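Local coordinates for uncharacterized protein (Porphyromonas gingivalis, PDB 1ZBS) that is functionally uncharacterised but, as a putative N-acetylglucosamine kinase of the ASKHA family, probably transfers phosphate from ATP to the amino sugar, at residues Arg61-Tyr66 / Asp90-Ala95; Asn218-Phe223 / Glu250-Val255; Leu236-Ile241 / Arg259-Gly264. One frame throughout, in Å; residues are numbered along the deposited sequence.

Contacts 1 and 3 occupy matching places in two sheets of the same strand order, 3-2-1-4-5, the duplicated RNase H-like domains of an ASKHA protein; each pairs the fourth strand with the fifth. Their centres lie 30 Å apart. Contact 2 belongs with contact 3: it joins helices 210-229 and 249-258, which pack on the second sheet, and the two centres are 11 Å apart. Asp221 OD2 of contact 2 binds Arg259 NH1 of contact 3 at 2.7 Å, while Phe223 and Leu252 pack on Phe240. Contact 1 stays about 17 Å from contact 2 between nearest atoms. In ASKHA kinases the nucleotide generally binds in the cleft between such domains.

Contact 1 (Arg61-Tyr66 / Asp90-Ala95); sequences RAVYFY and DRIEVA
Phe65 and Ala95 meet where two parallel strands, 62-66 and 91-95, run almost exactly side by side, 2° apart. Phe65 O takes the N-H of Ala95 at 2.8 Å, and the N-H of Phe65 donates to Glu93 O, so one residue grips the neighbouring strand on both sides of Val94. Its ring turns to the face shared by Val63, Ile92 and Val94; with CG placed opposite the backbone N (chi1 -172°), CD1 touches Val94 CG1 at 3.9 Å. On this face Val63 CG1 and Ile92 CD1 are pressed to 3.3 Å, tighter than normal carbon contact, and helix 75-85 packs there through Leu78 and Leu82. Ala95 turns to the other face and sets its CB 3.7 Å from Tyr66 CE1, while the Tyr66 hydroxyl bonds to Arg103 and His278.

Arg91 is the third anchor. Its backbone O receives Val63 N at 2.8 Å, its CB lies beside Ala62 CB, and CD alone touches Tyr64, 4.1 Å from OH; the ring stacked on Tyr64 is that of His278. At the entry to the strands Arg61 NE and Asp90 OD1 form only a long salt bridge of 3.8 Å: the carboxylate oxygen sits in the guanidinium plane, but the two groups are turned 84° apart, and Arg61 NH2 is held by Ser58 O. Strands 62-67 and 91-95 with helix 75-85 form a beta-alpha-beta unit. Its ladder is fastened mainly by backbone bonds and an apolar helix-facing side, and the long charged pair at the entry probably contributes less.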
loop_
_atom_site.group_PDB
_atom_site.type_symbol
_atom_site.label_atom_id
_atom_site.label_comp_id
_atom_site.label_asym_id
_atom_site.label_seq_id
_atom_site.Cartn_x
_atom_site.Cartn_y
_atom_site.Cartn_z
ATOM N N ARG A 61 42.566 -1.687 4.216
ATOM C CA ARG A 61 42.988 -0.691 5.194
ATOM C C ARG A 61 41.830 0.188 5.664
ATOM O O ARG A 61 41.937 0.909 6.660
ATOM C CB ARG A 61 44.099 0.169 4.586
ATOM C CG ARG A 61 45.355 -0.621 4.215
ATOM C CD ARG A 61 46.346 -0.671 5.374
ATOM N NE ARG A 61 45.776 -1.302 6.558
ATOM C CZ ARG A 61 45.420 -2.579 6.620
ATOM N NH1 ARG A 61 44.908 -3.072 7.741
ATOM N NH2 ARG A 61 45.583 -3.368 5.564
ATOM N N ALA A 62 40.723 0.122 4.934
ATOM C CA ALA A 62 39.537 0.893 5.268
ATOM C C ALA A 62 38.347 0.340 4.506
ATOM O O ALA A 62 38.500 -0.278 3.449
ATOM C CB ALA A 62 39.738 2.374 4.927
ATOM N N VAL A 63 37.167 0.555 5.072
ATOM C CA VAL A 63 35.907 0.104 4.492
ATOM C C VAL A 63 34.856 1.206 4.642
ATOM O O VAL A 63 34.727 1.827 5.703
ATOM C CB VAL A 63 35.413 -1.212 5.173
ATOM C CG1 VAL A 63 35.752 -1.196 6.644
ATOM C CG2 VAL A 63 33.905 -1.360 4.999
ATOM N N TYR A 64 34.127 1.444 3.554
ATOM C CA TYR A 64 33.074 2.456 3.504
ATOM C C TYR A 64 31.781 1.785 3.029
ATOM O O TYR A 64 31.682 1.310 1.892
ATOM C CB TYR A 64 33.451 3.593 2.541
ATOM C CG TYR A 64 34.792 4.233 2.824
ATOM C CD1 TYR A 64 35.942 3.818 2.152
ATOM C CD2 TYR A 64 34.911 5.262 3.757
ATOM C CE1 TYR A 64 37.181 4.420 2.396
ATOM C CE2 TYR A 64 36.139 5.868 4.012
ATOM C CZ TYR A 64 37.272 5.446 3.326
ATOM O OH TYR A 64 38.484 6.066 3.562
ATOM N N PHE A 65 30.800 1.746 3.922
ATOM C CA PHE A 65 29.523 1.118 3.638
ATOM C C PHE A 65 28.395 2.129 3.532
ATOM O O PHE A 65 28.275 3.037 4.352
ATOM C CB PHE A 65 29.206 0.091 4.728
ATOM C CG PHE A 65 28.002 -0.747 4.435
ATOM C CD1 PHE A 65 26.730 -0.313 4.797
ATOM C CD2 PHE A 65 28.140 -1.960 3.765
ATOM C CE1 PHE A 65 25.608 -1.074 4.491
ATOM C CE2 PHE A 65 27.026 -2.732 3.453
ATOM C CZ PHE A 65 25.757 -2.290 3.816
ATOM N N TYR A 66 27.578 1.960 2.502
ATOM C CA TYR A 66 26.437 2.824 2.259
ATOM C C TYR A 66 25.226 1.925 2.055
ATOM O O TYR A 66 25.240 1.040 1.195
ATOM C CB TYR A 66 26.675 3.660 1.005
ATOM C CG TYR A 66 27.814 4.642 1.134
ATOM C CD1 TYR A 66 27.673 5.799 1.896
ATOM C CD2 TYR A 66 29.035 4.415 0.491
ATOM C CE1 TYR A 66 28.715 6.713 2.016
ATOM C CE2 TYR A 66 30.088 5.323 0.605
ATOM C CZ TYR A 66 29.916 6.473 1.371
ATOM O OH TYR A 66 30.935 7.384 1.486
ATOM N N ASP A 90 41.826 -0.401 9.597
ATOM C CA ASP A 90 42.090 0.887 10.240
ATOM C C ASP A 90 40.877 1.815 10.349
ATOM O O ASP A 90 40.643 2.406 11.401
ATOM C CB ASP A 90 43.213 1.632 9.497
ATOM C CG ASP A 90 44.605 1.150 9.884
ATOM O OD1 ASP A 90 45.571 1.507 9.169
ATOM O OD2 ASP A 90 44.743 0.428 10.902
ATOM N N ARG A 91 40.113 1.944 9.267
ATOM C CA ARG A 91 38.958 2.833 9.263
ATOM C C ARG A 91 37.700 2.164 8.711
ATOM O O ARG A 91 37.713 1.581 7.624
ATOM C CB ARG A 91 39.280 4.089 8.446
ATOM C CG ARG A 91 38.290 5.235 8.605
ATOM C CD ARG A 91 38.615 6.391 7.656
ATOM N NE ARG A 91 39.943 6.972 7.869
ATOM C CZ ARG A 91 40.278 7.754 8.895
ATOM N NH1 ARG A 91 39.384 8.063 9.824
ATOM N NH2 ARG A 91 41.512 8.238 8.983
ATOM N N ILE A 92 36.617 2.263 9.475
ATOM C CA ILE A 92 35.335 1.682 9.099
ATOM C C ILE A 92 34.212 2.693 9.288
ATOM O O ILE A 92 33.837 3.019 10.415
ATOM C CB ILE A 92 35.035 0.437 9.940
ATOM C CG1 ILE A 92 33.552 0.088 9.837
ATOM C CG2 ILE A 92 35.465 0.668 11.378
ATOM C CD1 ILE A 92 33.106 -0.207 8.425
ATOM N N GLU A 93 33.678 3.186 8.173
ATOM C CA GLU A 93 32.603 4.175 8.188
ATOM C C GLU A 93 31.314 3.637 7.570
ATOM O O GLU A 93 31.325 3.079 6.471
ATOM C CB GLU A 93 33.049 5.431 7.432
ATOM C CG GLU A 93 34.159 6.227 8.110
ATOM C CD GLU A 93 34.554 7.454 7.308
ATOM O OE1 GLU A 93 33.649 8.204 6.890
ATOM O OE2 GLU A 93 35.766 7.674 7.097
ATOM N N VAL A 94 30.204 3.812 8.282
ATOM C CA VAL A 94 28.901 3.350 7.810
ATOM C C VAL A 94 27.984 4.552 7.649
ATOM O O VAL A 94 27.820 5.341 8.578
ATOM C CB VAL A 94 28.265 2.358 8.806
ATOM C CG1 VAL A 94 27.152 1.580 8.125
ATOM C CG2 VAL A 94 29.325 1.411 9.340
ATOM N N ALA A 95 27.399 4.691 6.465
ATOM C CA ALA A 95 26.510 5.814 6.177
ATOM C C ALA A 95 25.324 5.374 5.327
ATOM O O ALA A 95 25.339 4.295 4.737
ATOM C CB ALA A 95 27.284 6.914 5.465
#

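Contact 2 (Asn218-Phe223 / Glu250-Val255); sequences NSFDDF and EVLSSV
Phe220 and Val255 bring together two helices, 210-229 and 249-258, that lie on the second sheet of the RNase H-like fold and cross here at -54°, their axes 9.4 Å apart. The Phe220 ring reaches over to the second helix: CD2 comes 3.8 Å from Leu252 CA and 4.0 Å from both Leu252 CD1 and Val251 CG1, so the CD2 side of the ring rests against the Leu252 backbone and the side chains of Val251 and Leu252. Val255 fills the next position with both branches. CG2 lies at the ring edge and close to Phe220 CB, whereas CG1, opposite its backbone N (chi1 175°), presses on Asp221 CA at 3.5 Å.

Farther out, Leu116 of strand 111-116 touches both Phe220 and Leu252, tying the helix pair to the sheet beneath. Tyr213 packs on Val251 and Leu224 on Val255, both from the longer helix. The polar side of the contact belongs to Asp221. Its OD2 makes a salt bridge to Arg259, which probably steadies the carboxylate. A water bridges this carboxylate and the Val255 carbonyl, donating to Asp221 OD1 at 2.6 Å and to Val255 O at 3.1 Å.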
loop_
_atom_site.group_PDB
_atom_site.type_symbol
_atom_site.label_atom_id
_atom_site.label_comp_id
_atom_site.label_asym_id
_atom_site.label_seq_id
_atom_site.Cartn_x
_atom_site.Cartn_y
_atom_site.Cartn_z
ATOM N N ASN A 218 3.297 10.100 -14.851
ATOM C CA ASN A 218 2.623 10.749 -13.742
ATOM C C ASN A 218 3.280 10.435 -12.411
ATOM O O ASN A 218 3.300 11.269 -11.503
ATOM C CB ASN A 218 1.152 10.343 -13.699
ATOM C CG ASN A 218 0.412 10.755 -14.946
ATOM O OD1 ASN A 218 0.785 11.729 -15.605
ATOM N ND2 ASN A 218 -0.648 10.027 -15.278
ATOM N N SER A 219 3.831 9.235 -12.293
ATOM C CA SER A 219 4.482 8.862 -11.057
ATOM C C SER A 219 5.790 9.630 -10.890
ATOM O O SER A 219 6.103 10.096 -9.793
ATOM C CB SER A 219 4.744 7.361 -11.022
ATOM O OG SER A 219 5.069 6.969 -9.697
ATOM N N PHE A 220 6.550 9.761 -11.974
ATOM C CA PHE A 220 7.810 10.498 -11.924
ATOM C C PHE A 220 7.520 11.966 -11.619
ATOM O O PHE A 220 8.246 12.604 -10.858
ATOM C CB PHE A 220 8.572 10.403 -13.255
ATOM C CG PHE A 220 9.253 9.075 -13.486
ATOM C CD1 PHE A 220 9.268 8.088 -12.501
ATOM C CD2 PHE A 220 9.898 8.822 -14.695
ATOM C CE1 PHE A 220 9.906 6.866 -12.724
ATOM C CE2 PHE A 220 10.536 7.609 -14.927
ATOM C CZ PHE A 220 10.545 6.626 -13.934
ATOM N N ASP A 221 6.458 12.502 -12.214
ATOM C CA ASP A 221 6.102 13.897 -11.989
ATOM C C ASP A 221 5.763 14.073 -10.506
ATOM O O ASP A 221 6.199 15.034 -9.868
ATOM C CB ASP A 221 4.901 14.294 -12.862
ATOM C CG ASP A 221 4.623 15.789 -12.827
ATOM O OD1 ASP A 221 5.499 16.573 -13.261
ATOM O OD2 ASP A 221 3.531 16.183 -12.359
ATOM N N ASP A 222 4.996 13.121 -9.980
ATOM C CA ASP A 222 4.584 13.100 -8.585
ATOM C C ASP A 222 5.795 13.092 -7.671
ATOM O O ASP A 222 5.800 13.734 -6.619
ATOM C CB ASP A 222 3.765 11.842 -8.288
ATOM C CG ASP A 222 2.313 12.140 -8.044
ATOM O OD1 ASP A 222 1.508 11.994 -8.991
ATOM O OD2 ASP A 222 1.978 12.526 -6.898
ATOM N N PHE A 223 6.808 12.323 -8.055
ATOM C CA PHE A 223 8.018 12.254 -7.254
ATOM C C PHE A 223 8.666 13.632 -7.170
ATOM O O PHE A 223 9.046 14.077 -6.084
ATOM C CB PHE A 223 9.012 11.242 -7.828
ATOM C CG PHE A 223 10.382 11.333 -7.210
ATOM C CD1 PHE A 223 11.377 12.096 -7.814
ATOM C CD2 PHE A 223 10.664 10.697 -6.005
ATOM C CE1 PHE A 223 12.632 12.233 -7.217
ATOM C CE2 PHE A 223 11.915 10.826 -5.395
ATOM C CZ PHE A 223 12.905 11.595 -6.004
ATOM N N GLU A 250 14.769 8.079 -20.355
ATOM C CA GLU A 250 14.097 8.890 -21.361
ATOM C C GLU A 250 12.881 9.580 -20.754
ATOM O O GLU A 250 12.751 10.802 -20.828
ATOM C CB GLU A 250 13.635 8.033 -22.545
ATOM C CG GLU A 250 14.739 7.467 -23.444
ATOM C CD GLU A 250 15.626 6.436 -22.756
ATOM O OE1 GLU A 250 15.121 5.685 -21.888
ATOM O OE2 GLU A 250 16.832 6.371 -23.102
ATOM N N VAL A 251 11.992 8.794 -20.152
ATOM C CA VAL A 251 10.779 9.338 -19.551
ATOM C C VAL A 251 11.099 10.332 -18.439
ATOM O O VAL A 251 10.434 11.366 -18.301
ATOM C CB VAL A 251 9.884 8.225 -18.972
ATOM C CG1 VAL A 251 8.588 8.822 -18.459
ATOM C CG2 VAL A 251 9.601 7.177 -20.034
ATOM N N LEU A 252 12.119 10.010 -17.650
ATOM C CA LEU A 252 12.547 10.868 -16.554
ATOM C C LEU A 252 12.983 12.240 -17.088
ATOM O O LEU A 252 12.701 13.270 -16.470
ATOM C CB LEU A 252 13.698 10.197 -15.788
ATOM C CG LEU A 252 14.189 10.953 -14.550
ATOM C CD1 LEU A 252 13.012 11.166 -13.616
ATOM C CD2 LEU A 252 15.304 10.184 -13.839
ATOM N N SER A 253 13.662 12.254 -18.236
ATOM C CA SER A 253 14.108 13.511 -18.855
ATOM C C SER A 253 12.922 14.380 -19.261
ATOM O O SER A 253 12.885 15.579 -18.973
ATOM C CB SER A 253 14.943 13.247 -20.111
ATOM O OG SER A 253 16.321 13.132 -19.815
ATOM N N SER A 254 11.963 13.769 -19.947
ATOM C CA SER A 254 10.783 14.483 -20.405
ATOM C C SER A 254 10.027 15.114 -19.252
ATOM O O SER A 254 9.586 16.256 -19.344
ATOM C CB SER A 254 9.855 13.538 -21.153
ATOM O OG SER A 254 8.591 14.150 -21.348
ATOM N N VAL A 255 9.865 14.355 -18.168
ATOM C CA VAL A 255 9.160 14.847 -16.989
ATOM C C VAL A 255 9.886 16.052 -16.389
ATOM O O VAL A 255 9.278 17.091 -16.155
ATOM C CB VAL A 255 9.031 13.748 -15.916
ATOM C CG1 VAL A 255 8.392 14.325 -14.661
ATOM C CG2 VAL A 255 8.193 12.590 -16.452
HETATM O O HOH W 1 6.210 17.028 -15.738
#

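Contact 3 (Leu236-Ile241 / Arg259-Gly264); sequences LPLHFI and RGLTLG
The imidazole of His239 has Gly264 over one face, the glycine CA standing 4.0 Å from the ring centroid and 28° off its normal in a CH-pi contact. Because Gly264 has no side chain, its backbone can come this close. At the ring's ND1 a hydrogen bond to Ser265 OG fixes the rotation of the imidazole, and Leu105 and Cys106 also touch the side chain. Phe240, the second flat group, meets Leu263 obliquely: CD2 lies 3.9 Å from Leu263 CD1. The same ring touches Leu252 and Ile256 of helix 249-258 and Phe223 of helix 210-229, which puts it in the apolar layer between helices and sheet.

The backbones pair through Leu238. Its N donates to Thr262 O at 2.9 Å, a nearly straight bond (170°) lying in the carbonyl plane. Leu238 O faces Gly264 N, but the modelled separation is implausibly short and the donor sits well above the carbonyl plane, so the exact geometry of this bond is doubtful. Next to it, Pro237 CB rests 3.6 Å from Gly264 CA and beside Thr262 OG1. The Leu238 side chain, with CG opposite the carbonyl carbon (chi1 -83°), extends CD2 to 4.0 Å from Leu261 CD1 and also packs on Leu224 and Val228 of helix 210-229. Where the chains diverge, a water donates to Leu236 O at 2.6 Å and accepts a weak bond from Thr262 N.

Gly260, with positive phi, closes helix 249-258 in a Schellman motif and turns the chain into strand 263-267. Strand 238-241, the intervening helices and strand 263-267 make a beta-alpha-beta crossover joining two parallel strands, the fourth and fifth of an RNase H-like sheet as in ASKHA proteins.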
loop_
_atom_site.group_PDB
_atom_site.type_symbol
_atom_site.label_atom_id
_atom_site.label_comp_id
_atom_site.label_asym_id
_atom_site.label_seq_id
_atom_site.Cartn_x
_atom_site.Cartn_y
_atom_site.Cartn_z
ATOM N N LEU A 236 19.630 24.214 -9.051
ATOM C CA LEU A 236 20.431 22.999 -8.941
ATOM C C LEU A 236 19.936 21.928 -9.888
ATOM O O LEU A 236 18.745 21.635 -9.944
ATOM C CB LEU A 236 20.391 22.458 -7.517
ATOM C CG LEU A 236 21.378 23.013 -6.496
ATOM C CD1 LEU A 236 21.818 24.424 -6.860
ATOM C CD2 LEU A 236 20.701 22.979 -5.119
ATOM N N PRO A 237 20.849 21.333 -10.663
ATOM C CA PRO A 237 20.475 20.277 -11.609
ATOM C C PRO A 237 20.170 18.984 -10.843
ATOM O O PRO A 237 20.804 18.697 -9.827
ATOM C CB PRO A 237 21.716 20.156 -12.486
ATOM C CG PRO A 237 22.823 20.439 -11.516
ATOM C CD PRO A 237 22.281 21.660 -10.783
ATOM N N LEU A 238 19.202 18.211 -11.326
ATOM C CA LEU A 238 18.815 16.954 -10.674
ATOM C C LEU A 238 19.708 15.767 -11.031
ATOM O O LEU A 238 19.872 15.425 -12.200
ATOM C CB LEU A 238 17.368 16.608 -11.032
ATOM C CG LEU A 238 16.233 17.248 -10.232
ATOM C CD1 LEU A 238 16.544 18.694 -9.921
ATOM C CD2 LEU A 238 14.930 17.120 -11.014
ATOM N N HIS A 239 20.275 15.138 -10.012
ATOM C CA HIS A 239 21.125 13.978 -10.210
ATOM C C HIS A 239 20.364 12.753 -9.727
ATOM O O HIS A 239 19.783 12.769 -8.642
ATOM C CB HIS A 239 22.430 14.147 -9.437
ATOM C CG HIS A 239 23.338 15.183 -10.022
ATOM N ND1 HIS A 239 24.001 14.997 -11.217
ATOM C CD2 HIS A 239 23.670 16.425 -9.598
ATOM C CE1 HIS A 239 24.701 16.078 -11.503
ATOM N NE2 HIS A 239 24.517 16.961 -10.537
ATOM N N PHE A 240 20.362 11.692 -10.525
ATOM C CA PHE A 240 19.623 10.480 -10.165
ATOM C C PHE A 240 20.438 9.215 -10.176
ATOM O O PHE A 240 21.402 9.071 -10.932
ATOM C CB PHE A 240 18.442 10.263 -11.114
ATOM C CG PHE A 240 17.322 11.242 -10.934
ATOM C CD1 PHE A 240 16.192 10.899 -10.193
ATOM C CD2 PHE A 240 17.382 12.500 -11.529
ATOM C CE1 PHE A 240 15.129 11.787 -10.051
ATOM C CE2 PHE A 240 16.326 13.405 -11.396
ATOM C CZ PHE A 240 15.195 13.045 -10.655
ATOM N N ILE A 241 20.029 8.277 -9.337
ATOM C CA ILE A 241 20.698 6.994 -9.272
ATOM C C ILE A 241 19.623 5.910 -9.179
ATOM O O ILE A 241 18.506 6.177 -8.748
ATOM C CB ILE A 241 21.657 6.950 -8.059
ATOM C CG1 ILE A 241 22.897 6.153 -8.434
ATOM C CG2 ILE A 241 20.974 6.368 -6.838
ATOM C CD1 ILE A 241 23.839 6.929 -9.351
ATOM N N ARG A 259 8.748 20.263 -16.375
ATOM C CA ARG A 259 8.522 21.110 -15.206
ATOM C C ARG A 259 9.509 22.270 -15.130
ATOM O O ARG A 259 9.565 22.977 -14.125
ATOM C CB ARG A 259 8.587 20.298 -13.912
ATOM C CG ARG A 259 7.527 19.230 -13.812
ATOM C CD ARG A 259 7.017 19.109 -12.393
ATOM N NE ARG A 259 6.081 20.172 -12.034
ATOM C CZ ARG A 259 4.765 20.007 -11.940
ATOM N NH1 ARG A 259 4.220 18.822 -12.179
ATOM N NH2 ARG A 259 3.990 21.020 -11.588
ATOM N N GLY A 260 10.283 22.454 -16.196
ATOM C CA GLY A 260 11.240 23.543 -16.246
ATOM C C GLY A 260 12.501 23.331 -15.438
ATOM O O GLY A 260 13.244 24.280 -15.169
ATOM N N LEU A 261 12.746 22.089 -15.044
ATOM C CA LEU A 261 13.932 21.768 -14.268
ATOM C C LEU A 261 15.004 21.234 -15.213
ATOM O O LEU A 261 14.722 20.928 -16.374
ATOM C CB LEU A 261 13.586 20.732 -13.189
ATOM C CG LEU A 261 12.577 21.186 -12.115
ATOM C CD1 LEU A 261 12.206 20.027 -11.206
ATOM C CD2 LEU A 261 13.181 22.321 -11.297
ATOM N N THR A 262 16.236 21.145 -14.730
ATOM C CA THR A 262 17.323 20.639 -15.554
ATOM C C THR A 262 17.882 19.344 -14.975
ATOM O O THR A 262 18.079 19.218 -13.763
ATOM C CB THR A 262 18.475 21.677 -15.685
ATOM O OG1 THR A 262 18.988 22.008 -14.386
ATOM C CG2 THR A 262 17.973 22.950 -16.358
ATOM N N LEU A 263 18.128 18.380 -15.854
ATOM C CA LEU A 263 18.675 17.094 -15.447
ATOM C C LEU A 263 20.187 17.215 -15.305
ATOM O O LEU A 263 20.870 17.659 -16.227
ATOM C CB LEU A 263 18.345 16.025 -16.494
ATOM C CG LEU A 263 18.891 14.617 -16.254
ATOM C CD1 LEU A 263 18.363 14.077 -14.932
ATOM C CD2 LEU A 263 18.474 13.697 -17.397
ATOM N N GLY A 264 20.704 16.831 -14.144
ATOM C CA GLY A 264 22.135 16.886 -13.916
ATOM C C GLY A 264 22.790 15.636 -14.484
ATOM O O GLY A 264 23.723 15.722 -15.284
HETATM O O HOH W 2 16.564 21.695 -11.433
#